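Local coordinates for glutamate racemase (PDB 3OUT), which is a two-domain alpha/beta protein of the Asp/Glu/hydantoin racemase family that holds D-glutamic acid in a pocket built from both parts of the chain, at residues B[18-23]-B[234-239]; B[25-30]-B[251-256]; B[38-43]-B[55-60]; B[96-101]-B[216-221]; B[120-123]-B[127-130]. One frame throughout, in Å; residues are numbered along the deposited sequence. Where two conformers were deposited one is given.

Contact 1 of 5, residues B[18-23]-B[234-239]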
# COMPACT_ATOMS: atom_id res chain seq x y z
N GLY B 18 -3.48 13.49 14.57
CA GLY B 18 -4.45 14.25 15.39
C GLY B 18 -5.34 13.42 16.29
O GLY B 18 -5.88 13.90 17.30
N GLY B 19 -5.56 12.17 15.93
CA GLY B 19 -6.36 11.25 16.76
C GLY B 19 -5.75 10.89 18.09
O GLY B 19 -6.39 10.22 18.89
N LEU B 20 -4.48 11.26 18.31
CA LEU B 20 -3.80 11.01 19.57
C LEU B 20 -4.51 11.74 20.72
O LEU B 20 -4.40 11.33 21.87
CB LEU B 20 -2.31 11.39 19.50
CG LEU B 20 -1.51 10.41 18.63
CD1 LEU B 20 -0.20 10.99 18.20
CD2 LEU B 20 -1.33 9.07 19.45
N THR B 21 -5.22 12.82 20.42
CA THR B 21 -6.01 13.49 21.44
C THR B 21 -7.05 12.57 22.08
O THR B 21 -7.31 12.69 23.29
CB THR B 21 -6.68 14.75 20.93
OG1 THR B 21 -5.66 15.73 20.63
CG2 THR B 21 -7.66 15.27 21.97
N ILE B 22 -7.63 11.64 21.31
CA ILE B 22 -8.63 10.68 21.84
C ILE B 22 -7.95 9.76 22.85
O ILE B 22 -8.55 9.35 23.85
CB ILE B 22 -9.29 9.82 20.72
CG1 ILE B 22 -10.22 10.70 19.88
CG2 ILE B 22 -10.03 8.59 21.29
CD1 ILE B 22 -11.60 10.85 20.44
N VAL B 23 -6.69 9.39 22.59
CA VAL B 23 -5.95 8.58 23.55
C VAL B 23 -5.82 9.33 24.89
O VAL B 23 -6.08 8.77 25.96
CB VAL B 23 -4.57 8.17 22.97
CG1 VAL B 23 -3.79 7.36 24.00
CG2 VAL B 23 -4.79 7.34 21.71
N TYR B 234 -0.39 0.78 26.66
CA TYR B 234 -0.67 1.73 25.57
C TYR B 234 0.27 1.47 24.41
O TYR B 234 1.49 1.71 24.52
CB TYR B 234 -0.50 3.15 26.04
CG TYR B 234 -1.33 3.47 27.28
CD1 TYR B 234 -2.71 3.47 27.22
CD2 TYR B 234 -0.72 3.71 28.49
CE1 TYR B 234 -3.48 3.74 28.35
CE2 TYR B 234 -1.48 3.98 29.62
CZ TYR B 234 -2.86 4.03 29.54
OH TYR B 234 -3.61 4.27 30.69
N ARG B 235 -0.28 1.01 23.27
CA ARG B 235 0.56 0.60 22.12
C ARG B 235 0.24 1.54 20.98
O ARG B 235 -0.93 1.79 20.72
CB ARG B 235 0.29 -0.83 21.68
CG ARG B 235 0.85 -1.89 22.61
CD ARG B 235 0.63 -3.30 22.09
NE ARG B 235 -0.71 -3.83 22.43
CZ ARG B 235 -1.36 -4.84 21.82
NH1 ARG B 235 -0.83 -5.48 20.79
NH2 ARG B 235 -2.56 -5.23 22.29
N PHE B 236 1.26 2.07 20.33
CA PHE B 236 1.10 3.02 19.23
C PHE B 236 1.64 2.31 18.02
O PHE B 236 2.87 2.14 17.89
CB PHE B 236 1.80 4.34 19.50
CG PHE B 236 1.27 5.04 20.76
CD1 PHE B 236 1.77 4.72 22.00
CD2 PHE B 236 0.23 5.96 20.67
CE1 PHE B 236 1.24 5.31 23.14
CE2 PHE B 236 -0.27 6.56 21.82
CZ PHE B 236 0.23 6.25 23.01
N TYR B 237 0.74 1.84 17.17
CA TYR B 237 1.11 1.14 15.95
C TYR B 237 0.97 2.07 14.77
O TYR B 237 -0.09 2.66 14.57
CB TYR B 237 0.21 -0.06 15.76
CG TYR B 237 0.50 -1.26 16.63
CD1 TYR B 237 1.81 -1.74 16.80
CD2 TYR B 237 -0.54 -1.96 17.21
CE1 TYR B 237 2.05 -2.90 17.57
CE2 TYR B 237 -0.33 -3.10 17.96
CZ TYR B 237 0.97 -3.57 18.15
OH TYR B 237 1.18 -4.75 18.87
N VAL B 238 2.05 2.25 14.00
CA VAL B 238 2.05 3.19 12.92
C VAL B 238 2.72 2.59 11.68
O VAL B 238 3.63 1.75 11.80
CB VAL B 238 2.73 4.54 13.34
CG1 VAL B 238 1.91 5.21 14.45
CG2 VAL B 238 4.17 4.32 13.83
N THR B 239 2.29 3.05 10.50
CA THR B 239 2.86 2.54 9.25
C THR B 239 4.07 3.34 8.75
O THR B 239 4.68 2.96 7.77
CB THR B 239 1.80 2.49 8.13
OG1 THR B 239 1.22 3.78 8.00
CG2 THR B 239 0.70 1.47 8.49
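Leu20, at the head of the segment leading into helix 20-29, brings one methyl branch to the ring of Phe236 in strand 234-238. Its CD2 lies 3.6 Å from Phe236 CE2 and 3.7 Å from Phe236 CD2, so the methyl group spans one side bond of the ring. It arrives at the ring edge, near the ring plane. The backbones remain well apart, with the CA atoms of Leu20 and Phe236 separated by 9.4 Å, and the side chains alone fill the distance. Although the CB of Leu20 does not face the strand, CG set anti to the carbonyl carbon (chi1 -71°) carries CD2 across to the ring. Three residues further on, Val23 points toward the strand and adds its CG1, 4.2 Å from Phe236 CE2, from an oblique direction. The same ring carbon thus meets Leu20 and Val23 together, and the contact is wholly apolar and buried. Alternation along the strand turns Arg235 and Tyr237 to its other face, where Arg235 NH1 donates a hydrogen bond of 2.9 Å to Tyr237 OH. That hydroxyl is also bonded to Arg51 of a second subunit, so this face of the strand also takes part in subunit contacts. Strand 234-238 lies between strands 35-39 and 259-262 in the parallel six-stranded sheet, while helix 20-29 follows strand 10-14, one of the two middle strands. Tyr37 of strand 35-39 touches both Leu20 and Phe236, and Leu253 of helix 245-253 packs against Val23 and Phe236, enclosing the contact between sheet and helices.

Contact 2 of 5, residues B[25-30]-B[251-256]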
# COMPACT_ATOMS: atom_id res chain seq x y z
N ASN B 25 -7.76 11.69 25.98
CA ASN B 25 -9.07 11.81 26.59
C ASN B 25 -9.43 10.51 27.30
O ASN B 25 -9.90 10.50 28.35
CB ASN B 25 -10.15 12.14 25.54
CG ASN B 25 -10.04 13.55 24.98
OD1 ASN B 25 -9.62 14.45 25.62
ND2 ASN B 25 -10.48 13.70 23.80
N LEU B 26 -9.18 9.40 26.63
CA LEU B 26 -9.49 8.10 27.21
C LEU B 26 -8.71 7.85 28.47
O LEU B 26 -9.21 7.31 29.39
CB LEU B 26 -9.29 6.93 26.21
CG LEU B 26 -10.22 6.88 25.01
CD1 LEU B 26 -9.77 5.80 24.03
CD2 LEU B 26 -11.68 6.66 25.37
N MSE B 27 -7.44 8.26 28.47
CA MSE B 27 -6.57 8.07 29.62
C MSE B 27 -7.05 8.88 30.81
O MSE B 27 -6.66 8.62 31.95
CB MSE B 27 -5.13 8.45 29.27
CG MSE B 27 -4.40 7.41 28.43
SE MSE B 27 -2.62 8.00 27.88
CE MSE B 27 -3.12 9.65 26.96
N SER B 28 -7.89 9.88 30.55
CA SER B 28 -8.41 10.72 31.62
C SER B 28 -9.72 10.24 32.23
O SER B 28 -10.02 10.63 33.30
CB SER B 28 -8.57 12.17 31.16
OG SER B 28 -9.74 12.36 30.44
N ILE B 29 -10.46 9.41 31.48
CA ILE B 29 -11.77 8.90 31.97
C ILE B 29 -11.79 7.39 32.21
O ILE B 29 -12.68 6.89 32.91
CB ILE B 29 -12.98 9.32 31.09
CG1 ILE B 29 -12.89 8.74 29.68
CG2 ILE B 29 -13.09 10.84 31.00
CD1 ILE B 29 -14.05 9.16 28.78
N LEU B 30 -10.83 6.69 31.61
CA LEU B 30 -10.74 5.22 31.66
C LEU B 30 -9.29 4.82 31.90
O LEU B 30 -8.64 4.19 31.08
CB LEU B 30 -11.28 4.61 30.36
CG LEU B 30 -12.78 4.58 30.15
CD1 LEU B 30 -13.15 4.37 28.70
CD2 LEU B 30 -13.33 3.44 31.06
N MSE B 251 2.70 16.42 20.73
CA MSE B 251 1.97 17.73 20.87
C MSE B 251 0.47 17.49 21.08
O MSE B 251 -0.14 18.15 21.91
CB MSE B 251 2.23 18.65 19.67
CG MSE B 251 1.59 20.02 19.76
SE MSE B 251 1.79 21.13 18.18
CE MSE B 251 0.70 20.17 16.84
N PHE B 252 -0.09 16.48 20.40
CA PHE B 252 -1.50 16.12 20.55
C PHE B 252 -1.73 15.24 21.75
O PHE B 252 -2.74 15.39 22.43
CB PHE B 252 -2.03 15.41 19.29
CG PHE B 252 -2.27 16.34 18.14
CD1 PHE B 252 -1.30 16.57 17.21
CD2 PHE B 252 -3.47 17.02 18.03
CE1 PHE B 252 -1.50 17.42 16.15
CE2 PHE B 252 -3.67 17.90 16.95
CZ PHE B 252 -2.68 18.10 16.03
N LEU B 253 -0.82 14.30 21.98
CA LEU B 253 -1.02 13.29 23.05
C LEU B 253 -0.80 13.92 24.42
O LEU B 253 -1.47 13.57 25.38
CB LEU B 253 -0.06 12.11 22.88
CG LEU B 253 -0.17 10.98 23.92
CD1 LEU B 253 -1.58 10.37 23.93
CD2 LEU B 253 0.85 9.92 23.60
N GLN B 254 0.14 14.85 24.52
CA GLN B 254 0.44 15.54 25.80
C GLN B 254 1.14 14.65 26.83
O GLN B 254 1.19 14.97 28.03
CB GLN B 254 -0.81 16.22 26.38
CG GLN B 254 -1.42 17.25 25.42
CD GLN B 254 -2.40 18.22 26.07
OE1 GLN B 254 -2.64 18.18 27.27
NE2 GLN B 254 -3.00 19.07 25.26
N THR B 255 1.71 13.54 26.34
CA THR B 255 2.51 12.64 27.14
C THR B 255 3.34 11.78 26.16
O THR B 255 3.09 11.81 24.95
CB THR B 255 1.64 11.76 28.06
OG1 THR B 255 2.42 11.26 29.14
CG2 THR B 255 1.00 10.60 27.31
N GLU B 256 4.32 11.03 26.67
CA GLU B 256 5.20 10.22 25.78
C GLU B 256 4.49 9.03 25.16
O GLU B 256 3.79 8.26 25.87
CB GLU B 256 6.46 9.70 26.50
CG GLU B 256 7.30 8.77 25.58
CD GLU B 256 8.61 8.30 26.16
OE1 GLU B 256 9.39 7.68 25.39
OE2 GLU B 256 8.86 8.50 27.37
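Met27, in the last part of helix 20-29, meets Leu253, the residue with which helix 245-253 ends. In 25-30 the backbone is held by paired bonds: Asn25 O accepts both the backbone N of Ser28 (3.0 Å) and Ser28 OG (2.8 Å), and Leu26 O receives the amides of Ile29 and Leu30. In 251-256 the helix stops at Gln254, whose positive phi of 72° turns the chain into the extended Thr255. The contact itself is made of side-chain carbon. Met27, a selenomethionine, points toward the other segment, and a bend at chi3 (-57°) directs its CE onto Leu253 CD1 at 3.5 Å, tighter than ordinary van der Waals packing. The two side chains meet at about a right angle, with a single branch of the leucine engaged. At the exposed margin Thr255 CG2 approaches the same CE at 4.2 Å, less surely because Thr255 was modelled in two conformers. Further inward, Leu253 also rests on Leu20, and Phe252 meets the ring of His188, which lines the ligand pocket. Helix 20-29 meeting the C-terminal end of helix 245-253 through apolar side chains, beside a parallel sheet, fits a layered alpha/beta fold.

Contact 3 of 5, residues B[38-43]-B[55-60]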
# COMPACT_ATOMS: atom_id res chain seq x y z
N PHE B 38 -3.86 3.25 16.29
CA PHE B 38 -3.36 3.01 14.93
C PHE B 38 -3.31 4.28 14.15
O PHE B 38 -4.33 4.96 13.99
CB PHE B 38 -4.22 2.00 14.16
CG PHE B 38 -3.51 1.43 12.94
CD1 PHE B 38 -2.89 0.20 13.02
CD2 PHE B 38 -3.38 2.17 11.78
CE1 PHE B 38 -2.16 -0.30 11.95
CE2 PHE B 38 -2.67 1.67 10.70
CZ PHE B 38 -2.06 0.42 10.81
N GLY B 39 -2.15 4.59 13.60
CA GLY B 39 -2.04 5.72 12.69
C GLY B 39 -1.36 5.28 11.41
O GLY B 39 -0.24 4.73 11.44
N ASP B 40 -2.01 5.54 10.28
CA ASP B 40 -1.47 5.23 8.94
C ASP B 40 -0.56 6.37 8.47
O ASP B 40 -0.79 7.00 7.43
CB ASP B 40 -2.63 5.01 7.96
CG ASP B 40 -2.20 4.47 6.63
OD1 ASP B 40 -1.04 4.00 6.47
OD2 ASP B 40 -3.06 4.53 5.71
N ILE B 41 0.49 6.59 9.24
CA ILE B 41 1.45 7.70 9.01
C ILE B 41 2.10 7.66 7.60
O ILE B 41 2.45 8.69 7.04
CB ILE B 41 2.52 7.77 10.14
CG1 ILE B 41 1.89 7.70 11.54
CG2 ILE B 41 3.33 9.07 10.03
CD1 ILE B 41 0.72 8.70 11.81
N ALA B 42 2.24 6.47 7.02
CA ALA B 42 2.82 6.33 5.68
C ALA B 42 2.01 7.02 4.59
O ALA B 42 2.57 7.43 3.59
CB ALA B 42 3.01 4.85 5.33
N ARG B 43 0.69 7.13 4.78
CA ARG B 43 -0.20 7.58 3.68
C ARG B 43 -1.04 8.81 4.00
O ARG B 43 -1.83 9.25 3.16
CB ARG B 43 -1.07 6.39 3.22
CG ARG B 43 -0.27 5.17 2.91
CD ARG B 43 -1.10 4.02 2.33
NE ARG B 43 -2.08 3.48 3.27
CZ ARG B 43 -2.67 2.31 3.18
NH1 ARG B 43 -2.43 1.50 2.13
NH2 ARG B 43 -3.57 1.97 4.11
N GLN B 55 -11.75 4.80 1.60
CA GLN B 55 -12.39 3.54 1.95
C GLN B 55 -11.45 2.33 1.89
O GLN B 55 -11.51 1.48 2.76
CB GLN B 55 -13.64 3.25 1.11
CG GLN B 55 -14.75 4.23 1.39
CD GLN B 55 -16.10 3.83 0.80
OE1 GLN B 55 -16.21 2.96 -0.05
NE2 GLN B 55 -17.15 4.43 1.34
N LYS B 56 -10.61 2.25 0.85
CA LYS B 56 -9.63 1.20 0.71
C LYS B 56 -8.70 1.18 1.92
O LYS B 56 -8.51 0.12 2.54
CB LYS B 56 -8.82 1.41 -0.59
CG LYS B 56 -7.78 0.31 -0.76
CD LYS B 56 -6.89 0.56 -1.97
CE LYS B 56 -5.87 -0.59 -2.19
NZ LYS B 56 -6.52 -1.83 -2.81
N PHE B 57 -8.16 2.35 2.29
CA PHE B 57 -7.22 2.45 3.40
C PHE B 57 -7.89 2.06 4.71
O PHE B 57 -7.34 1.27 5.53
CB PHE B 57 -6.72 3.89 3.52
CG PHE B 57 -5.78 4.33 2.45
CD1 PHE B 57 -5.26 3.48 1.50
CD2 PHE B 57 -5.42 5.69 2.44
CE1 PHE B 57 -4.37 3.97 0.56
CE2 PHE B 57 -4.54 6.17 1.51
CZ PHE B 57 -4.03 5.30 0.58
N ALA B 58 -9.12 2.56 4.93
CA ALA B 58 -9.83 2.28 6.20
C ALA B 58 -10.17 0.81 6.36
O ALA B 58 -10.11 0.30 7.48
CB ALA B 58 -11.13 3.10 6.28
N ALA B 59 -10.47 0.11 5.25
CA ALA B 59 -10.75 -1.33 5.36
C ALA B 59 -9.50 -2.07 5.88
O ALA B 59 -9.61 -2.97 6.69
CB ALA B 59 -11.27 -1.92 4.05
N GLN B 60 -8.31 -1.66 5.46
CA GLN B 60 -7.10 -2.31 5.90
C GLN B 60 -6.87 -2.11 7.40
O GLN B 60 -6.60 -3.08 8.12
CB GLN B 60 -5.89 -1.76 5.12
CG GLN B 60 -5.94 -2.03 3.59
CD GLN B 60 -4.67 -1.56 2.97
OE1 GLN B 60 -4.45 -0.37 2.86
NE2 GLN B 60 -3.79 -2.50 2.59
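A cation-pi stack of Arg43 on Phe57 joins the loop after strand 35-39 to helix 51-67, the next helix in the parallel alpha/beta domain and close to the ligand pocket. The guanidinium lies flat over one ring face, its plane 14° from that of the ring, with Arg43 CZ 3.8 Å from the ring centroid. Arg43 CD sits over the same face in a CH-pi contact; a bend at chi3 (-65°) lets methylene and guanidinium share the ring. Two acceptors fix the rotation of the flat group. Gln60 OE1 is gripped end-on by Arg43 NH1 and Arg43 NH2, each at 2.8 Å, the NH1 bond lying in the carbonyl plane on a lone pair. Asp40 OD2 is held side-on: Arg43 NE reaches its syn lone pair at 2.8 Å, completing a salt bridge, while Arg43 NH2 comes from above the carboxylate plane at 3.1 Å. OD2 also bonds to the hydroxyl of the pocket residue Tyr46, so Asp40 is a second-shell partner of Tyr46, and Arg43 in turn holds Asp40. Asp40 OD1 bonds to Thr239, past the end of neighbouring strand 234-238, and helix 78-92 covers Ala58 and Ala59 of helix 51-67.

Contact 4 of 5, residues B[96-101]-B[216-221]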
# COMPACT_ATOMS: atom_id res chain seq x y z
N PRO B 96 -18.46 -2.87 18.71
CA PRO B 96 -19.04 -1.55 18.52
C PRO B 96 -18.03 -0.52 18.04
O PRO B 96 -16.88 -0.54 18.45
CB PRO B 96 -19.53 -1.17 19.91
CG PRO B 96 -18.73 -1.93 20.84
CD PRO B 96 -18.41 -3.25 20.12
N VAL B 97 -18.53 0.40 17.21
CA VAL B 97 -17.75 1.48 16.64
C VAL B 97 -18.41 2.80 17.00
O VAL B 97 -19.59 3.04 16.66
CB VAL B 97 -17.67 1.35 15.09
CG1 VAL B 97 -16.89 2.50 14.50
CG2 VAL B 97 -17.07 -0.00 14.71
N ILE B 98 -17.65 3.66 17.67
CA ILE B 98 -18.05 5.01 18.01
C ILE B 98 -17.29 5.92 17.06
O ILE B 98 -16.15 5.64 16.74
CB ILE B 98 -17.61 5.34 19.46
CG1 ILE B 98 -18.32 4.45 20.52
CG2 ILE B 98 -17.78 6.82 19.77
CD1 ILE B 98 -19.78 4.61 20.53
N ASP B 99 -17.88 7.02 16.62
CA ASP B 99 -17.18 7.93 15.66
C ASP B 99 -17.33 9.38 16.06
O ASP B 99 -18.32 9.77 16.69
CB ASP B 99 -17.63 7.73 14.22
CG ASP B 99 -18.99 8.27 13.97
OD1 ASP B 99 -19.98 7.59 14.32
OD2 ASP B 99 -19.07 9.41 13.47
N VAL B 100 -16.35 10.20 15.70
CA VAL B 100 -16.32 11.61 16.13
C VAL B 100 -17.39 12.47 15.48
O VAL B 100 -17.78 13.48 16.07
CB VAL B 100 -14.95 12.29 15.93
CG1 VAL B 100 -13.96 11.81 16.97
CG2 VAL B 100 -14.34 12.08 14.46
N ILE B 101 -17.90 12.13 14.29
CA ILE B 101 -18.96 12.92 13.69
C ILE B 101 -20.25 12.73 14.47
O ILE B 101 -20.94 13.71 14.75
CB ILE B 101 -19.12 12.64 12.18
CG1 ILE B 101 -17.86 13.07 11.43
CG2 ILE B 101 -20.37 13.34 11.61
CD1 ILE B 101 -17.94 12.92 9.93
N TYR B 216 -17.00 5.46 26.87
CA TYR B 216 -17.15 5.19 28.30
C TYR B 216 -18.57 4.66 28.62
O TYR B 216 -18.73 3.63 29.28
CB TYR B 216 -16.86 6.41 29.18
CG TYR B 216 -17.20 6.10 30.61
CD1 TYR B 216 -16.30 5.47 31.45
CD2 TYR B 216 -18.46 6.41 31.10
CE1 TYR B 216 -16.65 5.12 32.75
CE2 TYR B 216 -18.82 6.07 32.41
CZ TYR B 216 -17.91 5.42 33.22
OH TYR B 216 -18.27 5.09 34.51
N SER B 217 -19.61 5.37 28.14
CA SER B 217 -20.97 4.98 28.52
C SER B 217 -21.29 3.60 28.02
O SER B 217 -21.90 2.80 28.73
CB SER B 217 -21.99 5.97 27.97
OG SER B 217 -21.81 7.20 28.61
N LEU B 218 -20.85 3.29 26.79
CA LEU B 218 -21.07 1.99 26.23
C LEU B 218 -20.39 0.91 27.05
O LEU B 218 -21.00 -0.10 27.37
CB LEU B 218 -20.61 1.91 24.78
CG LEU B 218 -20.95 0.65 23.98
CD1 LEU B 218 -20.98 0.94 22.47
CD2 LEU B 218 -20.00 -0.50 24.30
N LEU B 219 -19.11 1.10 27.38
CA LEU B 219 -18.41 0.07 28.17
C LEU B 219 -19.02 -0.13 29.56
O LEU B 219 -19.16 -1.24 30.05
CB LEU B 219 -16.93 0.42 28.33
CG LEU B 219 -16.15 0.43 27.02
CD1 LEU B 219 -14.73 0.88 27.30
CD2 LEU B 219 -16.10 -0.94 26.33
N PHE B 220 -19.37 0.98 30.20
CA PHE B 220 -19.95 0.93 31.53
C PHE B 220 -21.29 0.21 31.51
O PHE B 220 -21.54 -0.71 32.32
CB PHE B 220 -20.13 2.34 32.05
CG PHE B 220 -20.90 2.41 33.33
CD1 PHE B 220 -20.28 2.18 34.55
CD2 PHE B 220 -22.26 2.70 33.31
CE1 PHE B 220 -21.01 2.23 35.74
CE2 PHE B 220 -22.99 2.76 34.51
CZ PHE B 220 -22.37 2.53 35.71
N GLU B 221 -22.17 0.62 30.60
CA GLU B 221 -23.53 0.09 30.62
C GLU B 221 -23.51 -1.39 30.26
O GLU B 221 -24.33 -2.17 30.76
CB GLU B 221 -24.44 0.89 29.69
CG GLU B 221 -24.75 2.33 30.18
CD GLU B 221 -25.58 2.41 31.49
OE1 GLU B 221 -26.21 1.40 31.88
OE2 GLU B 221 -25.58 3.49 32.13
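Leu218 and Pro96 form the close part of this contact, where helix 208-221 meets the start of edge strand 97-99. Leu218 CD1 lies 3.6 Å from Pro96 CB, and both leucine methyl groups, CD1 and CD2, stand 4.0 Å from Pro96 CG. The leucine fork thus straddles one corner of the pyrrolidine ring. Its CG is anti to the backbone N (chi1 -172°), which sends the branched end out from the helix to the proline, while the CA atoms of these two residues remain 8.7 Å apart. Ile98, pointing to the same side of its strand, joins more loosely: Ile98 CD1 is 4.3 Å from Leu218 CD1. Val97, between them, points away and packs on Ile75 of the adjoining strand.

Beyond these three partly exposed side chains the contact gives way to the surface. Ser217, Phe220 and Glu221 are exposed and, like Leu218 itself, touch a crystal neighbour, whereas no other chain of the assembly reaches either segment. The inner flank of the helix is different again: Leu219 is buried against Leu30, Leu224 and Leu225. At the far end of 96-101, Asp99 occupies the N-cap position of helix 100-106 and its OD1 also bonds to Thr102 OG1. Helix 208-221 packs through Leu218 on Pro96, just before the outermost strand, and on Ile98 within it. The result is an edge strand of a parallel alpha/beta sheet flanked by a helix, with strand 97-99 running straight into N-capped helix 100-106.

Contact 5 of 5, residues B[120-123]-B[127-130]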
# COMPACT_ATOMS: atom_id res chain seq x y z
N PRO B 120 -11.03 19.02 3.15
CA PRO B 120 -11.78 18.96 1.88
C PRO B 120 -12.57 17.67 1.70
O PRO B 120 -13.75 17.72 1.30
CB PRO B 120 -10.66 19.15 0.82
CG PRO B 120 -9.68 19.97 1.51
CD PRO B 120 -9.63 19.42 2.92
N ALA B 121 -11.97 16.50 2.00
CA ALA B 121 -12.70 15.23 1.89
C ALA B 121 -13.94 15.21 2.77
O ALA B 121 -15.01 14.81 2.32
CB ALA B 121 -11.81 14.03 2.18
N THR B 122 -13.82 15.67 4.01
CA THR B 122 -14.95 15.64 4.91
C THR B 122 -16.05 16.53 4.40
O THR B 122 -17.22 16.15 4.44
CB THR B 122 -14.51 16.02 6.35
OG1 THR B 122 -13.58 15.04 6.82
CG2 THR B 122 -15.70 16.19 7.34
N ILE B 123 -15.72 17.77 4.02
CA ILE B 123 -16.77 18.72 3.64
C ILE B 123 -17.40 18.25 2.31
O ILE B 123 -18.63 18.21 2.19
CB ILE B 123 -16.22 20.15 3.49
CG1 ILE B 123 -15.72 20.70 4.83
CG2 ILE B 123 -17.32 21.07 2.88
CD1 ILE B 123 -16.77 20.78 5.93
N ALA B 127 -20.89 14.74 4.92
CA ALA B 127 -21.31 13.92 6.03
C ALA B 127 -21.88 14.74 7.21
O ALA B 127 -22.85 14.32 7.83
CB ALA B 127 -20.13 13.04 6.52
N TYR B 128 -21.27 15.87 7.56
CA TYR B 128 -21.74 16.59 8.76
C TYR B 128 -23.12 17.15 8.50
O TYR B 128 -24.01 17.01 9.33
CB TYR B 128 -20.77 17.70 9.19
CG TYR B 128 -19.85 17.31 10.33
CD1 TYR B 128 -20.32 17.26 11.61
CD2 TYR B 128 -18.48 17.06 10.13
CE1 TYR B 128 -19.48 16.93 12.67
CE2 TYR B 128 -17.67 16.77 11.14
CZ TYR B 128 -18.18 16.69 12.44
OH TYR B 128 -17.34 16.36 13.49
N ALA B 129 -23.32 17.79 7.36
CA ALA B 129 -24.68 18.33 7.06
C ALA B 129 -25.71 17.21 7.01
O ALA B 129 -26.78 17.33 7.57
CB ALA B 129 -24.66 19.10 5.77
N LEU B 130 -25.37 16.11 6.36
CA LEU B 130 -26.29 14.97 6.29
C LEU B 130 -26.68 14.42 7.65
O LEU B 130 -27.87 14.19 7.93
CB LEU B 130 -25.70 13.87 5.42
CG LEU B 130 -26.60 12.66 5.16
CD1 LEU B 130 -27.70 13.05 4.14
CD2 LEU B 130 -25.76 11.43 4.75
O HOH W 1 -19.13 17.32 6.21
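Thr122 meets Tyr128 and Ala127 where helix 120-125 gives way to helix 127-135. Its methyl group does the touching: with CG2 anti to the backbone N, Thr122 CG2 reaches Tyr128 CD2 at 4.0 Å, arriving at the edge of the ring near its plane. OG1 takes another direction and bonds to the hydroxyls of Thr119 and Thr79, both in the ligand pocket; the Thr122 side chain is about 4 Å from the bound D-glutamic acid. These are two consecutive short helices after strand 113-118 of the four-stranded sheet, separated by a one-residue break, and they border the pocket. Across the break the backbones are too far apart to bond directly, Thr122 O lying 4.0 Å from Ala127 N. A water instead links Thr122 O to Tyr128 N, donating to the first at 2.9 Å and accepting from the second at 2.9 Å, while Ser125 OG bonds to both Thr122 O and Ala127 N. A chi1 of -99°, away from the staggered positions, carries the Tyr128 ring to where its edge meets both Thr122 CG2 and this water, and its hydroxyl bonds to Asn78 OD1 of the pocket. Ala127 buries its small side chain here and packs on Ala82 and Ile101.

Contacts 1 and 5 are buried, contacts 2 and 3 only partly so, and contact 4 lies at the surface. Contacts 1 and 2 share helix 20-29 and touch through Leu253; the segments of contacts 2 and 4 also touch, Leu30 on Tyr216. Contact 3 reaches the same sheet as contacts 1 and 4, its strand 35-39 being a neighbour of 234-238, but combines a cation-pi stack with hydrogen bonds and a salt bridge. Contact 5 belongs to the other sheet, its centre about 23 Å from that of contact 1, yet Tyr128 packs on Ile101 of 96-101. Polar groups gather in contacts 3 and 5, near the ligand, while the other three are bridged by hydrocarbon.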